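Local structure of lipoprotein (3O0Y) at residues A[361-366]-A[430-435]; A[368-373]-A[484-489]; A[415-420]-A[434-439]. The protein is a putative lipoprotein of undetermined function whose family falls in a metallopeptidase-like clan, so that a peptidase-related or lipid-binding role remains only an inference. All coordinates share one frame; numbering follows the deposited sequence.

Contact 1: residues A[361-366]-A[430-435]; sequences SDINGY and FGLKTL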
ATOM      1  N   SER A 361       3.826  23.267   7.252  1.00  8.02           N
ATOM      2  CA  SER A 361       2.733  24.236   7.410  1.00  8.94           C
ATOM      3  C   SER A 361       1.906  24.311   6.164  1.00  7.32           C
ATOM      4  O   SER A 361       0.664  24.420   6.212  1.00  8.45           O
ATOM      5  CB  SER A 361       3.244  25.645   7.760  1.00 10.85           C
ATOM      6  OG  SER A 361       3.938  25.480   9.010  1.00 19.44           O
ATOM      7  N   ASP A 362       2.581  24.302   5.034  1.00  6.26           N
ATOM      8  CA  ASP A 362       1.848  24.292   3.752  1.00  6.74           C
ATOM      9  C   ASP A 362       0.939  23.080   3.604  1.00  6.65           C
ATOM     10  O   ASP A 362      -0.279  23.212   3.235  1.00  7.96           O
ATOM     11  CB  ASP A 362       2.796  24.346   2.536  1.00  6.85           C
ATOM     12  CG  ASP A 362       3.461  25.741   2.333  1.00 10.93           C
ATOM     13  OD1 ASP A 362       3.032  26.789   2.958  1.00 10.55           O
ATOM     14  OD2 ASP A 362       4.413  25.788   1.492  1.00 12.94           O
ATOM     15  N   ILE A 363       1.477  21.895   3.887  1.00  5.88           N
ATOM     16  CA  ILE A 363       0.662  20.658   3.897  1.00  9.31           C
ATOM     17  C   ILE A 363      -0.556  20.757   4.778  1.00  9.49           C
ATOM     18  O   ILE A 363      -1.685  20.428   4.362  1.00  9.36           O
ATOM     19  CB  ILE A 363       1.410  19.437   4.448  1.00  9.61           C
ATOM     20  CG1 ILE A 363       2.306  18.941   3.419  1.00 11.59           C
ATOM     21  CG2 ILE A 363       0.337  18.275   4.771  1.00 16.05           C
ATOM     22  CD1 ILE A 363       3.220  17.789   4.032  1.00  7.72           C
ATOM     23  N   ASN A 364      -0.354  21.199   6.005  1.00  9.70           N
ATOM     24  CA  ASN A 364      -1.439  21.305   6.925  1.00 10.21           C
ATOM     25  C   ASN A 364      -2.506  22.302   6.418  1.00 11.86           C
ATOM     26  O   ASN A 364      -3.693  22.047   6.535  1.00 11.00           O
ATOM     27  CB  ASN A 364      -0.951  21.563   8.384  1.00 13.39           C
ATOM     28  CG  ASN A 364      -0.348  20.259   9.024  1.00 12.05           C
ATOM     29  OD1 ASN A 364      -1.092  19.363   9.196  1.00 17.68           O
ATOM     30  ND2 ASN A 364       1.035  20.063   9.055  1.00 23.51           N
ATOM     31  N   GLY A 365      -2.093  23.411   5.830  1.00  9.80           N
ATOM     32  CA  GLY A 365      -2.991  24.342   5.238  1.00  8.22           C
ATOM     33  C   GLY A 365      -3.770  23.753   4.058  1.00  7.78           C
ATOM     34  O   GLY A 365      -4.982  24.044   3.889  1.00  7.91           O
ATOM     35  N   TYR A 366      -3.095  22.950   3.249  1.00  7.35           N
ATOM     36  CA  TYR A 366      -3.783  22.332   2.129  1.00  6.23           C
ATOM     37  C   TYR A 366      -4.904  21.417   2.614  1.00  7.56           C
ATOM     38  O   TYR A 366      -5.985  21.357   1.976  1.00  6.63           O
ATOM     39  CB  TYR A 366      -2.854  21.564   1.193  1.00  6.51           C
ATOM     40  CG  TYR A 366      -1.756  22.348   0.512  1.00  6.02           C
ATOM     41  CD1 TYR A 366      -1.924  23.685   0.166  1.00  7.43           C
ATOM     42  CD2 TYR A 366      -0.532  21.746   0.241  1.00  6.22           C
ATOM     43  CE1 TYR A 366      -0.886  24.391  -0.425  1.00 10.75           C
ATOM     44  CE2 TYR A 366       0.511  22.433  -0.380  1.00  6.94           C
ATOM     45  CZ  TYR A 366       0.326  23.775  -0.705  1.00  8.59           C
ATOM     46  OH  TYR A 366       1.319  24.531  -1.342  1.00  8.98           O
ATOM     47  N   PHE A 430       5.472  22.657  -6.400  1.00  5.85           N
ATOM     48  CA  PHE A 430       4.356  22.396  -7.367  1.00  6.74           C
ATOM     49  C   PHE A 430       3.822  20.965  -7.325  1.00  8.93           C
ATOM     50  O   PHE A 430       2.855  20.659  -7.987  1.00  8.88           O
ATOM     51  CB  PHE A 430       4.765  22.771  -8.783  1.00  7.37           C
ATOM     52  CG  PHE A 430       6.012  22.099  -9.300  1.00  6.60           C
ATOM     53  CD1 PHE A 430       6.006  20.771  -9.658  1.00  9.83           C
ATOM     54  CD2 PHE A 430       7.178  22.832  -9.502  1.00  7.28           C
ATOM     55  CE1 PHE A 430       7.098  20.159 -10.176  1.00 13.35           C
ATOM     56  CE2 PHE A 430       8.337  22.218 -10.024  1.00  7.99           C
ATOM     57  CZ  PHE A 430       8.311  20.908 -10.376  1.00 10.11           C
ATOM     58  N   GLY A 431       4.490  20.076  -6.576  1.00  7.23           N
ATOM     59  CA  GLY A 431       4.008  18.706  -6.437  1.00  7.64           C
ATOM     60  C   GLY A 431       3.330  18.348  -5.127  1.00  7.12           C
ATOM     61  O   GLY A 431       2.767  17.249  -4.973  1.00  7.43           O
ATOM     62  N   LEU A 432       3.358  19.276  -4.177  1.00  6.27           N
ATOM     63  CA  LEU A 432       2.877  18.969  -2.846  1.00  6.39           C
ATOM     64  C   LEU A 432       1.365  18.933  -2.681  1.00  6.30           C
ATOM     65  O   LEU A 432       0.880  18.158  -1.860  1.00  5.29           O
ATOM     66  CB  LEU A 432       3.531  19.909  -1.860  1.00  6.43           C
ATOM     67  CG  LEU A 432       3.326  19.669  -0.374  1.00 12.44           C
ATOM     68  CD1 LEU A 432       3.852  18.281   0.033  1.00 18.68           C
ATOM     69  CD2 LEU A 432       4.098  20.811   0.484  1.00 18.20           C
ATOM     70  N   LYS A 433       0.623  19.800  -3.364  1.00  4.89           N
ATOM     71  CA  LYS A 433      -0.830  19.754  -3.250  1.00  5.97           C
ATOM     72  C   LYS A 433      -1.328  18.393  -3.705  1.00  6.15           C
ATOM     73  O   LYS A 433      -2.056  17.702  -2.957  1.00  6.17           O
ATOM     74  CB  LYS A 433      -1.500  20.868  -4.082  1.00  8.53           C
ATOM     75  CG  LYS A 433      -1.602  22.190  -3.415  1.00  9.71           C
ATOM     76  CD  LYS A 433      -2.393  23.171  -4.367  1.00  9.35           C
ATOM     77  CE  LYS A 433      -2.554  24.525  -3.824  1.00 13.92           C
ATOM     78  NZ  LYS A 433      -3.137  25.493  -4.799  1.00  7.87           N
ATOM     79  N   THR A 434      -0.888  17.918  -4.890  1.00  6.46           N
ATOM     80  CA  THR A 434      -1.475  16.683  -5.397  1.00  5.07           C
ATOM     81  C   THR A 434      -1.159  15.508  -4.484  1.00  6.76           C
ATOM     82  O   THR A 434      -2.000  14.627  -4.241  1.00  7.12           O
ATOM     83  CB  THR A 434      -1.147  16.433  -6.874  1.00  6.08           C
ATOM     84  OG1 THR A 434      -2.191  15.581  -7.408  1.00  5.82           O
ATOM     85  CG2 THR A 434       0.284  15.862  -7.068  1.00  7.34           C
ATOM     86  N   LEU A 435       0.066  15.499  -3.945  1.00  6.11           N
ATOM     87  CA  LEU A 435       0.478  14.425  -3.008  1.00  5.23           C
ATOM     88  C   LEU A 435      -0.411  14.468  -1.780  1.00  7.14           C
ATOM     89  O   LEU A 435      -0.849  13.431  -1.262  1.00  7.63           O
ATOM     90  CB  LEU A 435       1.915  14.563  -2.648  1.00  7.63           C
ATOM     91  CG  LEU A 435       2.454  13.519  -1.679  1.00  5.98           C
ATOM     92  CD1 LEU A 435       2.371  12.122  -2.409  1.00 11.93           C
ATOM     93  CD2 LEU A 435       3.883  13.876  -1.266  1.00  6.94           C
TER
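Two helices, 353-373 and 432-439, pack against each other here, and Tyr366, Ile363, Leu432 and Lys433 make the contact. It is plain helix-helix packing and its centre is a CH-pi contact. Lys433 CG sits over one face of the Tyr366 ring, 3.5 Å from the ring centroid and only 6° off the normal. The two side chains cross at about a right angle. Beyond CG the lysine chain is extended, and Lys433 CE still reaches Tyr366 CE1 at 3.8 Å. The lysine aliphatic part therefore covers the ring while its amino group runs on past it. That group forms a salt bridge with Asp490 and a hydrogen bond to the carbonyl of Met486. The opposite face of the ring carries the carbonyl oxygen of Asp362, one turn back in the same helix and offset toward the rim. The ring lies between the lysine chain and its own helix backbone, which limits how it can turn.

Leu432 comes to the ring in its plane, at the edge. Leu432 CG lies 3.9 Å from Tyr366 CE2. The leucine CG is anti to the backbone N (chi1 -172°), and this carries its methyl groups across to the other helix. There Leu432 CD1 meets Ile363 CG1 at 3.8 Å, and the same CG1 is 3.9 Å from Leu432 CD2. The isoleucine thus lies across the fork of the leucine. Beyond this apolar patch both Ile363 and Leu432 touch Tyr417 of strand 416-419. At the margin Asp362 CB approaches Leu432 CD2 at 4.3 Å, while Asp362 OD2 is hydrogen-bonded to Tyr349 OH.

Contact 2: residues A[368-373]-A[484-489]; sequences TEVTAK and LGMYEN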
ATOM      1  N   THR A 368      -6.566  21.487   5.493  1.00  9.48           N
ATOM      2  CA  THR A 368      -7.634  22.250   6.087  1.00  9.18           C
ATOM      3  C   THR A 368      -8.546  22.857   5.018  1.00  9.23           C
ATOM      4  O   THR A 368      -9.805  22.835   5.156  1.00  8.67           O
ATOM      5  CB  THR A 368      -7.043  23.363   7.023  1.00 12.01           C
ATOM      6  OG1 THR A 368      -6.274  22.699   8.027  1.00 15.17           O
ATOM      7  CG2 THR A 368      -8.138  24.241   7.626  1.00 13.31           C
ATOM      8  N   GLU A 369      -7.924  23.488   4.024  1.00  6.54           N
ATOM      9  CA  GLU A 369      -8.670  24.145   2.978  1.00  8.48           C
ATOM     10  C   GLU A 369      -9.524  23.148   2.183  1.00  7.46           C
ATOM     11  O   GLU A 369     -10.679  23.393   1.946  1.00  8.35           O
ATOM     12  CB  GLU A 369      -7.725  24.911   2.068  1.00  9.83           C
ATOM     13  CG  GLU A 369      -8.385  25.530   0.843  1.00 14.63           C
ATOM     14  CD  GLU A 369      -7.286  26.089  -0.137  1.00 23.63           C
ATOM     15  OE1 GLU A 369      -6.234  25.393  -0.448  1.00 21.77           O
ATOM     16  OE2 GLU A 369      -7.454  27.267  -0.507  1.00 28.96           O
ATOM     17  N   VAL A 370      -8.939  22.063   1.696  1.00  5.80           N
ATOM     18  CA  VAL A 370      -9.689  21.149   0.829  1.00  6.06           C
ATOM     19  C   VAL A 370     -10.816  20.474   1.607  1.00  6.94           C
ATOM     20  O   VAL A 370     -11.854  20.218   1.071  1.00  7.30           O
ATOM     21  CB  VAL A 370      -8.790  20.121   0.118  1.00  4.84           C
ATOM     22  CG1 VAL A 370      -8.156  19.032   1.115  1.00  6.15           C
ATOM     23  CG2 VAL A 370      -9.584  19.480  -1.057  1.00  3.42           C
ATOM     24  N   THR A 371     -10.588  20.164   2.884  1.00  7.13           N
ATOM     25  CA  THR A 371     -11.576  19.420   3.649  1.00  7.30           C
ATOM     26  C   THR A 371     -12.802  20.257   3.849  1.00  8.62           C
ATOM     27  O   THR A 371     -13.926  19.773   3.727  1.00 10.21           O
ATOM     28  CB  THR A 371     -10.979  19.012   5.016  1.00  8.29           C
ATOM     29  OG1 THR A 371      -9.826  18.213   4.792  1.00  8.58           O
ATOM     30  CG2 THR A 371     -12.007  18.218   5.885  1.00 12.11           C
ATOM     31  N   ALA A 372     -12.580  21.560   3.994  1.00  8.44           N
ATOM     32  CA  ALA A 372     -13.688  22.516   4.093  1.00  9.99           C
ATOM     33  C   ALA A 372     -14.401  22.713   2.775  1.00  8.44           C
ATOM     34  O   ALA A 372     -15.638  22.697   2.705  1.00 10.13           O
ATOM     35  CB  ALA A 372     -13.158  23.878   4.590  1.00 11.75           C
ATOM     36  N   LYS A 373     -13.647  22.954   1.732  1.00  8.83           N
ATOM     37  CA  LYS A 373     -14.201  23.287   0.450  1.00 10.24           C
ATOM     38  C   LYS A 373     -14.847  22.088  -0.225  1.00 10.97           C
ATOM     39  O   LYS A 373     -15.735  22.271  -1.049  1.00 12.48           O
ATOM     40  CB  LYS A 373     -13.111  23.859  -0.461  1.00 13.51           C
ATOM     41  CG  LYS A 373     -12.678  25.261  -0.038  1.00 22.27           C
ATOM     42  CD  LYS A 373     -13.610  26.315  -0.683  1.00 33.77           C
ATOM     43  CE  LYS A 373     -13.920  27.488   0.259  1.00 38.63           C
ATOM     44  NZ  LYS A 373     -15.306  28.072  -0.000  1.00 41.66           N
ATOM     45  N   LEU A 484     -12.845  20.911  -7.927  1.00  7.81           N
ATOM     46  CA  LEU A 484     -13.345  21.711  -6.798  1.00  6.24           C
ATOM     47  C   LEU A 484     -12.622  23.045  -6.703  1.00  7.67           C
ATOM     48  O   LEU A 484     -12.921  23.833  -5.819  1.00  8.75           O
ATOM     49  CB  LEU A 484     -13.109  20.942  -5.499  1.00  8.52           C
ATOM     50  CG  LEU A 484     -14.103  19.844  -5.160  1.00  9.95           C
ATOM     51  CD1 LEU A 484     -13.531  18.997  -4.009  1.00 13.84           C
ATOM     52  CD2 LEU A 484     -15.448  20.471  -4.821  1.00 11.17           C
ATOM     53  N   GLY A 485     -11.641  23.294  -7.584  1.00  6.91           N
ATOM     54  CA  GLY A 485     -10.957  24.598  -7.652  1.00  9.04           C
ATOM     55  C   GLY A 485      -9.769  24.737  -6.766  1.00  8.13           C
ATOM     56  O   GLY A 485      -9.313  25.853  -6.590  1.00 10.04           O
ATOM     57  N   MET A 486      -9.118  23.610  -6.386  1.00  5.14           N
ATOM     58  CA  MET A 486      -7.954  23.719  -5.538  1.00  5.47           C
ATOM     59  C   MET A 486      -6.707  24.291  -6.270  1.00  6.38           C
ATOM     60  O   MET A 486      -5.715  24.612  -5.610  1.00  9.31           O
ATOM     61  CB  MET A 486      -7.625  22.380  -4.910  1.00  5.49           C
ATOM     62  CG  MET A 486      -8.656  21.938  -3.893  1.00  8.84           C
ATOM     63  SD  MET A 486      -8.911  23.157  -2.455  1.00  8.29           S
ATOM     64  CE  MET A 486     -10.386  23.513  -3.016  1.00  8.70           C
ATOM     65  N   TYR A 487      -6.723  24.332  -7.617  1.00  5.21           N
ATOM     66  CA  TYR A 487      -5.658  24.927  -8.383  1.00  6.13           C
ATOM     67  C   TYR A 487      -6.003  26.269  -9.021  1.00  7.62           C
ATOM     68  O   TYR A 487      -5.312  26.726  -9.933  1.00  7.52           O
ATOM     69  CB  TYR A 487      -5.134  23.905  -9.407  1.00  6.94           C
ATOM     70  CG  TYR A 487      -4.615  22.643  -8.742  1.00  6.23           C
ATOM     71  CD1 TYR A 487      -3.324  22.597  -8.227  1.00  4.55           C
ATOM     72  CD2 TYR A 487      -5.406  21.532  -8.615  1.00  6.38           C
ATOM     73  CE1 TYR A 487      -2.860  21.503  -7.624  1.00  6.80           C
ATOM     74  CE2 TYR A 487      -4.955  20.417  -7.967  1.00  6.20           C
ATOM     75  CZ  TYR A 487      -3.644  20.393  -7.511  1.00  7.63           C
ATOM     76  OH  TYR A 487      -3.170  19.257  -6.889  1.00  7.55           O
ATOM     77  N   GLU A 488      -7.026  26.910  -8.506  1.00  6.74           N
ATOM     78  CA  GLU A 488      -7.311  28.283  -8.904  1.00  9.44           C
ATOM     79  C   GLU A 488      -6.036  29.135  -8.731  1.00  9.00           C
ATOM     80  O   GLU A 488      -5.411  29.140  -7.672  1.00  6.46           O
ATOM     81  CB  GLU A 488      -8.499  28.812  -8.072  1.00 13.25           C
ATOM     82  CG  GLU A 488      -8.792  30.281  -8.377  1.00 21.12           C
ATOM     83  CD  GLU A 488      -9.809  30.966  -7.378  1.00 36.06           C
ATOM     84  OE1 GLU A 488     -10.276  32.080  -7.727  1.00 44.58           O
ATOM     85  OE2 GLU A 488     -10.106  30.431  -6.259  1.00 40.61           O
ATOM     86  N   ASN A 489      -5.658  29.885  -9.768  1.00  9.63           N
ATOM     87  CA  ASN A 489      -4.505  30.778  -9.662  1.00 10.60           C
ATOM     88  C   ASN A 489      -3.239  29.952  -9.357  1.00  8.60           C
ATOM     89  O   ASN A 489      -2.326  30.442  -8.707  1.00  9.73           O
ATOM     90  CB  ASN A 489      -4.730  31.911  -8.674  1.00 11.89           C
ATOM     91  CG  ASN A 489      -5.969  32.755  -9.057  1.00 17.00           C
ATOM     92  OD1 ASN A 489      -6.317  32.824 -10.223  1.00 26.01           O
ATOM     93  ND2 ASN A 489      -6.689  33.272  -8.060  1.00 30.27           N
TER
HETATM   94  O   HOH W   1      -5.864  25.821  -3.103  1.00 28.53           O
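Met486 reaches from a helix-ending loop to Val370, Glu369 and Lys373 near the end of helix 353-373. The loop follows helix 467-483. A Schellman motif ends that helix, with Gly485 at positive phi, and a type I beta turn runs from Gly485 to Glu488. Met486 CB, at the root of the side chain, packs on Tyr437 of helix 432-439. The next atom, Met486 CG, meets Val370 CG2 at 3.9 Å. The chain then bends (chi2 -58°), and this lays the sulfur over the backbone of the other helix. Met486 SD is 3.9 Å from Val370 CA. The Glu369 side chain runs alongside, pointing the other way, with OE1 4.0 Å from Met486 SD. A second bend at chi3 turns the methyl toward Lys373, and Met486 CE stops 3.8 Å from Lys373 CB. Farther along, Leu484 CD2 lies loosely by Lys373 O, at 4.2 Å, and the leucine also packs on Met374 and Val377. The polar link is a water. It is hydrogen-bonded to Met486 O, and at 2.7 Å the same water is bonded to Glu369 OE1.

Contact 3: residues A[415-420]-A[434-439]; sequences GIYWIN and TLTYHE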
ATOM      1  N   GLY A 415      -5.000   7.986  11.621  1.00 10.92           N
ATOM      2  CA  GLY A 415      -4.422   7.802  10.300  1.00  9.31           C
ATOM      3  C   GLY A 415      -3.359   8.843  10.079  1.00  7.02           C
ATOM      4  O   GLY A 415      -3.502   9.980  10.544  1.00  8.60           O
ATOM      5  N   ILE A 416      -2.276   8.461   9.413  1.00  6.72           N
ATOM      6  CA  ILE A 416      -1.137   9.373   9.220  1.00  6.97           C
ATOM      7  C   ILE A 416      -0.707   9.471   7.776  1.00  6.79           C
ATOM      8  O   ILE A 416      -0.486   8.461   7.090  1.00  6.40           O
ATOM      9  CB  ILE A 416       0.088   8.880  10.067  1.00  6.61           C
ATOM     10  CG1 ILE A 416      -0.320   8.824  11.574  1.00 10.09           C
ATOM     11  CG2 ILE A 416       1.336   9.777   9.867  1.00  7.52           C
ATOM     12  CD1 ILE A 416       0.631   7.944  12.378  1.00 12.96           C
ATOM     13  N   TYR A 417      -0.560  10.714   7.348  1.00  6.48           N
ATOM     14  CA  TYR A 417       0.072  11.104   6.128  1.00  4.99           C
ATOM     15  C   TYR A 417       1.528  11.343   6.481  1.00  5.87           C
ATOM     16  O   TYR A 417       1.882  12.265   7.188  1.00  6.90           O
ATOM     17  CB  TYR A 417      -0.639  12.333   5.548  1.00  6.16           C
ATOM     18  CG  TYR A 417       0.063  13.119   4.434  1.00  3.63           C
ATOM     19  CD1 TYR A 417       1.042  12.593   3.641  1.00  5.67           C
ATOM     20  CD2 TYR A 417      -0.406  14.377   4.121  1.00  7.12           C
ATOM     21  CE1 TYR A 417       1.616  13.349   2.614  1.00  5.02           C
ATOM     22  CE2 TYR A 417       0.204  15.135   3.116  1.00  5.78           C
ATOM     23  CZ  TYR A 417       1.181  14.602   2.359  1.00  8.91           C
ATOM     24  OH  TYR A 417       1.748  15.333   1.342  1.00  7.18           O
ATOM     25  N   TRP A 418       2.359  10.427   5.994  1.00  5.90           N
ATOM     26  CA  TRP A 418       3.767  10.513   6.138  1.00  6.66           C
ATOM     27  C   TRP A 418       4.412  11.238   4.963  1.00  6.29           C
ATOM     28  O   TRP A 418       4.113  10.946   3.779  1.00  8.08           O
ATOM     29  CB  TRP A 418       4.398   9.156   6.195  1.00  6.46           C
ATOM     30  CG  TRP A 418       3.980   8.341   7.335  1.00  5.73           C
ATOM     31  CD1 TRP A 418       2.886   7.533   7.354  1.00  9.30           C
ATOM     32  CD2 TRP A 418       4.584   8.243   8.650  1.00  7.18           C
ATOM     33  NE1 TRP A 418       2.780   6.902   8.588  1.00 12.53           N
ATOM     34  CE2 TRP A 418       3.792   7.335   9.404  1.00 11.97           C
ATOM     35  CE3 TRP A 418       5.679   8.844   9.257  1.00 12.14           C
ATOM     36  CZ2 TRP A 418       4.078   7.017  10.741  1.00 14.61           C
ATOM     37  CZ3 TRP A 418       5.974   8.561  10.585  1.00 13.83           C
ATOM     38  CH2 TRP A 418       5.171   7.619  11.316  1.00 14.81           C
ATOM     39  N   ILE A 419       5.279  12.181   5.293  1.00  7.00           N
ATOM     40  CA  ILE A 419       6.032  12.932   4.282  1.00  6.43           C
ATOM     41  C   ILE A 419       7.539  12.760   4.438  1.00  7.93           C
ATOM     42  O   ILE A 419       8.041  12.801   5.557  1.00  9.72           O
ATOM     43  CB  ILE A 419       5.594  14.449   4.342  1.00  6.03           C
ATOM     44  CG1 ILE A 419       6.247  15.220   3.218  1.00  8.30           C
ATOM     45  CG2 ILE A 419       5.884  15.044   5.692  1.00  6.57           C
ATOM     46  CD1 ILE A 419       5.697  14.918   1.830  1.00  9.59           C
ATOM     47  N   ASN A 420       8.268  12.558   3.321  1.00  8.31           N
ATOM     48  CA  ASN A 420       9.734  12.402   3.365  1.00  7.40           C
ATOM     49  C   ASN A 420      10.429  13.744   3.228  1.00  9.44           C
ATOM     50  O   ASN A 420      10.305  14.393   2.169  1.00  9.80           O
ATOM     51  CB  ASN A 420      10.173  11.524   2.216  1.00  7.50           C
ATOM     52  CG  ASN A 420      11.539  11.001   2.409  1.00  9.02           C
ATOM     53  OD1 ASN A 420      12.436  11.708   2.841  1.00 10.53           O
ATOM     54  ND2 ASN A 420      11.733   9.722   2.092  1.00 11.13           N
ATOM     55  N   THR A 434      -0.888  17.918  -4.890  1.00  6.46           N
ATOM     56  CA  THR A 434      -1.475  16.683  -5.397  1.00  5.07           C
ATOM     57  C   THR A 434      -1.159  15.508  -4.484  1.00  6.76           C
ATOM     58  O   THR A 434      -2.000  14.627  -4.241  1.00  7.12           O
ATOM     59  CB  THR A 434      -1.147  16.433  -6.874  1.00  6.08           C
ATOM     60  OG1 THR A 434      -2.191  15.581  -7.408  1.00  5.82           O
ATOM     61  CG2 THR A 434       0.284  15.862  -7.068  1.00  7.34           C
ATOM     62  N   LEU A 435       0.066  15.499  -3.945  1.00  6.11           N
ATOM     63  CA  LEU A 435       0.478  14.425  -3.008  1.00  5.23           C
ATOM     64  C   LEU A 435      -0.411  14.468  -1.780  1.00  7.14           C
ATOM     65  O   LEU A 435      -0.849  13.431  -1.262  1.00  7.63           O
ATOM     66  CB  LEU A 435       1.915  14.563  -2.648  1.00  7.63           C
ATOM     67  CG  LEU A 435       2.454  13.519  -1.679  1.00  5.98           C
ATOM     68  CD1 LEU A 435       2.371  12.122  -2.409  1.00 11.93           C
ATOM     69  CD2 LEU A 435       3.883  13.876  -1.266  1.00  6.94           C
ATOM     70  N   THR A 436      -0.690  15.682  -1.323  1.00  5.84           N
ATOM     71  CA  THR A 436      -1.444  15.871  -0.109  1.00  7.24           C
ATOM     72  C   THR A 436      -2.930  15.471  -0.282  1.00  7.10           C
ATOM     73  O   THR A 436      -3.568  14.865   0.640  1.00  6.93           O
ATOM     74  CB  THR A 436      -1.289  17.298   0.394  1.00  7.20           C
ATOM     75  OG1 THR A 436       0.093  17.562   0.708  1.00  7.87           O
ATOM     76  CG2 THR A 436      -2.224  17.603   1.546  1.00  6.52           C
ATOM     77  N   TYR A 437      -3.476  15.746  -1.472  1.00  6.82           N
ATOM     78  CA  TYR A 437      -4.805  15.260  -1.773  1.00  7.55           C
ATOM     79  C   TYR A 437      -4.889  13.789  -1.907  1.00  7.48           C
ATOM     80  O   TYR A 437      -5.875  13.151  -1.469  1.00  8.72           O
ATOM     81  CB  TYR A 437      -5.392  16.000  -2.980  1.00  6.14           C
ATOM     82  CG  TYR A 437      -5.377  17.517  -2.896  1.00  6.08           C
ATOM     83  CD1 TYR A 437      -5.587  18.214  -1.701  1.00  6.63           C
ATOM     84  CD2 TYR A 437      -5.098  18.288  -4.019  1.00  5.11           C
ATOM     85  CE1 TYR A 437      -5.523  19.545  -1.640  1.00  7.93           C
ATOM     86  CE2 TYR A 437      -5.097  19.626  -3.962  1.00  6.20           C
ATOM     87  CZ  TYR A 437      -5.284  20.277  -2.785  1.00  7.24           C
ATOM     88  OH  TYR A 437      -5.180  21.678  -2.719  1.00  7.99           O
ATOM     89  N   HIS A 438      -3.860  13.181  -2.500  1.00  6.80           N
ATOM     90  CA  HIS A 438      -3.774  11.770  -2.667  1.00  7.95           C
ATOM     91  C   HIS A 438      -3.693  11.010  -1.351  1.00  5.68           C
ATOM     92  O   HIS A 438      -4.457  10.036  -1.149  1.00  5.52           O
ATOM     93  CB  HIS A 438      -2.520  11.503  -3.441  1.00  9.48           C
ATOM     94  CG  HIS A 438      -2.280  10.061  -3.753  1.00 13.36           C
ATOM     95  ND1 HIS A 438      -1.711   9.182  -2.887  1.00 20.17           N
ATOM     96  CD2 HIS A 438      -2.673   9.313  -4.822  1.00 24.19           C
ATOM     97  CE1 HIS A 438      -1.533   8.016  -3.467  1.00 15.04           C
ATOM     98  NE2 HIS A 438      -2.199   8.027  -4.611  1.00 28.01           N
ATOM     99  N   GLU A 439      -2.872  11.512  -0.427  1.00  4.81           N
ATOM    100  CA  GLU A 439      -2.594  10.782   0.817  1.00  5.78           C
ATOM    101  C   GLU A 439      -3.652  11.002   1.860  1.00  7.42           C
ATOM    102  O   GLU A 439      -3.979  10.108   2.679  1.00  8.88           O
ATOM    103  CB  GLU A 439      -1.214  11.098   1.345  1.00  5.83           C
ATOM    104  CG  GLU A 439       0.008  10.715   0.446  1.00  6.89           C
ATOM    105  CD  GLU A 439       0.180   9.274   0.141  1.00 13.21           C
ATOM    106  OE1 GLU A 439      -0.574   8.446   0.621  1.00 10.44           O
ATOM    107  OE2 GLU A 439       1.119   9.003  -0.635  1.00 12.66           O
TER
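Tyr417 of strand 416-419 meets Thr436, Glu439 and Leu435 of helix 432-439, and a second strand residue, Ile419, adds a small apolar touch. The axes of the two short segments come within 9.3 Å and run roughly antiparallel, at 148°.

The polar interaction is a single hydrogen bond. Tyr417 OH donates to Thr436 OG1 at 2.8 Å. The threonine oxygen lies near the ring plane, at the edge. It is also hydrogen-bonded to Leu432 O, one turn back, because its place beside the backbone N and anti to the carbonyl carbon points it down the helix. OG1 accepts from the tyrosine, so two hydrogen bonds run in sequence from the tyrosine hydroxyl to Leu432 O and hold OG1 in place.

The CH-pi interaction uses a ring face. Glu439 CB stands 3.9 Å from the Tyr417 ring centroid, 24° off the normal and shifted toward the rim. Its closest ring atom is Tyr417 CD1, 3.5 Å from Glu439 CB. Glu439 CG lies 3.8 Å from Tyr417 CE1, and the glutamate then bends so that its carboxylate leads away.

Apolar packing makes up the rest. Leu435 CG is 4.4 Å from Tyr417 CZ, and Leu435 CD2 is 3.7 Å from Ile419 CD1. With chi1 at 166° the tyrosine ring swings away from its own backbone N and across to the helix. Ile363 of helix 353-373 also touches this ring.

A sulfate lies about 4 Å from the Glu439 side chain. Strand 416-419 is the middle strand of a small mixed sheet, between 387-390 and 402-405. The His438-Glu439 pair, with His444 against His438 and Glu478 nearby on helix 467-483, is consistent with the His-Glu active-site helix of the metallopeptidase-like clan, though no metal site is established here.

From the N terminus, helix 353-373 comes first and supplies one side of both contact 1 and contact 2. Strand 416-419 follows, then helix 432-439, and last the loop 484-489. Contact 1 closes the loop from 361-366 to 430-435. Contact 2 starts within that loop and ends beyond it, so the two cross. Contact 3 closes a short excursion between strand and helix. It is nested inside the loop of contact 2. Contacts 1 and 3 end on the same stretch, helix 432-439, and share Thr434 and Leu435. That helix is thus tied to helix 353-373 and to the sheet. Tyr487 packs on it too, which brings contact 2 into the same packed region.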